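Local structure of IclR transcriptional regulator (1MKM) at residues I142-P147 with K180-G185. The protein probably binds DNA through a winged helix-turn-helix domain and regulates transcription, as a zinc-containing member of the IclR family. Sequence-based numbering, arbitrary orientation.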
# COMPACT_ATOMS: atom_id res chain seq x y z
N ILE B 142 -16.10 -37.63 -3.62
CA ILE B 142 -16.66 -37.78 -4.96
C ILE B 142 -16.52 -39.22 -5.44
O ILE B 142 -17.40 -39.75 -6.13
CB ILE B 142 -15.96 -36.84 -5.98
CG1 ILE B 142 -16.33 -35.39 -5.69
CG2 ILE B 142 -16.37 -37.22 -7.41
CD1 ILE B 142 -15.58 -34.38 -6.53
N LEU B 143 -15.41 -39.85 -5.07
CA LEU B 143 -15.14 -41.24 -5.43
C LEU B 143 -15.99 -42.20 -4.60
O LEU B 143 -15.87 -43.42 -4.74
CB LEU B 143 -13.67 -41.58 -5.21
CG LEU B 143 -12.76 -41.44 -6.43
CD1 LEU B 143 -11.33 -41.85 -6.07
CD2 LEU B 143 -13.31 -42.33 -7.55
N ALA B 144 -16.84 -41.64 -3.74
CA ALA B 144 -17.70 -42.45 -2.89
C ALA B 144 -19.12 -42.46 -3.41
O ALA B 144 -20.04 -42.86 -2.70
CB ALA B 144 -17.67 -41.92 -1.46
N PHE B 145 -19.31 -42.01 -4.65
CA PHE B 145 -20.63 -41.98 -5.24
C PHE B 145 -20.61 -42.17 -6.75
O PHE B 145 -21.66 -42.13 -7.40
CB PHE B 145 -21.36 -40.67 -4.89
CG PHE B 145 -21.83 -40.61 -3.47
CD1 PHE B 145 -20.97 -40.25 -2.44
CD2 PHE B 145 -23.15 -40.96 -3.15
CE1 PHE B 145 -21.39 -40.24 -1.12
CE2 PHE B 145 -23.59 -40.94 -1.83
CZ PHE B 145 -22.71 -40.59 -0.81
N VAL B 146 -19.42 -42.36 -7.31
CA VAL B 146 -19.30 -42.59 -8.74
C VAL B 146 -19.82 -44.00 -8.96
O VAL B 146 -19.45 -44.91 -8.22
CB VAL B 146 -17.83 -42.52 -9.23
CG1 VAL B 146 -17.27 -41.13 -9.01
CG2 VAL B 146 -16.97 -43.55 -8.50
N PRO B 147 -20.71 -44.20 -9.94
CA PRO B 147 -21.21 -45.56 -10.16
C PRO B 147 -20.08 -46.59 -10.05
O PRO B 147 -19.03 -46.45 -10.70
CB PRO B 147 -21.83 -45.48 -11.54
CG PRO B 147 -22.44 -44.11 -11.51
CD PRO B 147 -21.33 -43.26 -10.90
N LYS B 180 -16.89 -46.28 3.94
CA LYS B 180 -17.03 -45.62 5.23
C LYS B 180 -17.61 -44.25 4.93
O LYS B 180 -18.50 -43.75 5.62
CB LYS B 180 -15.67 -45.43 5.90
CG LYS B 180 -14.69 -46.58 5.74
CD LYS B 180 -13.44 -46.29 6.57
CE LYS B 180 -12.28 -47.20 6.23
NZ LYS B 180 -11.06 -46.77 6.97
N ILE B 181 -17.08 -43.64 3.88
CA ILE B 181 -17.52 -42.32 3.45
C ILE B 181 -18.98 -42.37 3.04
O ILE B 181 -19.76 -41.49 3.40
CB ILE B 181 -16.64 -41.82 2.28
CG1 ILE B 181 -15.19 -41.71 2.76
CG2 ILE B 181 -17.13 -40.47 1.79
CD1 ILE B 181 -14.19 -41.49 1.64
N ARG B 182 -19.36 -43.41 2.30
CA ARG B 182 -20.75 -43.55 1.88
C ARG B 182 -21.57 -43.62 3.17
O ARG B 182 -22.68 -43.08 3.25
CB ARG B 182 -20.94 -44.84 1.08
CG ARG B 182 -19.93 -45.01 -0.05
CD ARG B 182 -20.17 -46.32 -0.82
NE ARG B 182 -19.16 -46.54 -1.85
CZ ARG B 182 -19.16 -47.58 -2.68
NH1 ARG B 182 -20.12 -48.49 -2.60
NH2 ARG B 182 -18.20 -47.71 -3.59
N LYS B 183 -21.00 -44.29 4.17
CA LYS B 183 -21.64 -44.45 5.48
C LYS B 183 -21.88 -43.09 6.13
O LYS B 183 -23.02 -42.61 6.18
CB LYS B 183 -20.76 -45.32 6.38
CG LYS B 183 -21.10 -45.30 7.88
CD LYS B 183 -22.57 -45.62 8.15
CE LYS B 183 -22.80 -46.10 9.59
NZ LYS B 183 -22.29 -45.16 10.64
N ARG B 184 -20.81 -42.46 6.61
CA ARG B 184 -20.92 -41.16 7.26
C ARG B 184 -21.65 -40.16 6.37
O ARG B 184 -22.51 -39.40 6.84
CB ARG B 184 -19.54 -40.62 7.61
CG ARG B 184 -18.77 -41.47 8.61
CD ARG B 184 -17.54 -40.74 9.13
NE ARG B 184 -16.64 -40.34 8.06
CZ ARG B 184 -16.05 -41.19 7.22
NH1 ARG B 184 -16.28 -42.49 7.33
NH2 ARG B 184 -15.24 -40.74 6.27
N GLY B 185 -21.31 -40.18 5.09
CA GLY B 185 -21.91 -39.27 4.13
C GLY B 185 -20.93 -38.16 3.79
O GLY B 185 -21.29 -37.18 3.13
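I181 and R182, in the last turn of helix 171-184, pack against A144, with the ring of F145 alongside R182; the contact joins that helix to the loop that follows helix 137-143 in the GAF-like C-terminal domain of this IclR-family regulator. On the I181 side the contact is apolar and buried: I181 CG2 meets the methyl CB of A144 at 3.6 Å, and I181 CB lies 3.9 Å from A144 CB. The branch reaches A144 because CG2 lies anti to the backbone N (chi1 -61° for CG1). This side chain is about 9 Å, at the nearest atoms, from that of D189, which binds zinc in a structure of this protein. R182 follows, its CA 5.8 Å from that of A144, and its extended chain runs alongside the A144 carbonyl; L151 of helix 148-157 also touches it. R182 CG stands 3.4 Å from A144 O and R182 NE 3.9 Å from A144 O, the NE buried without a hydrogen-bonding partner in the model. The F145 ring, which also meets the ring of F205, brings F145 CZ obliquely to within 4.5 Å of R182 CA. With the chain beyond CB gone in an alanine here, the A144 carbonyl oxygen would probably lose the methylenes beside it, and L151 its R182 contact. The helix gives way at G185, the first residue to leave helical backbone angles, with positive phi (104°), while G185 N still bonds to I181 O at 2.6 Å.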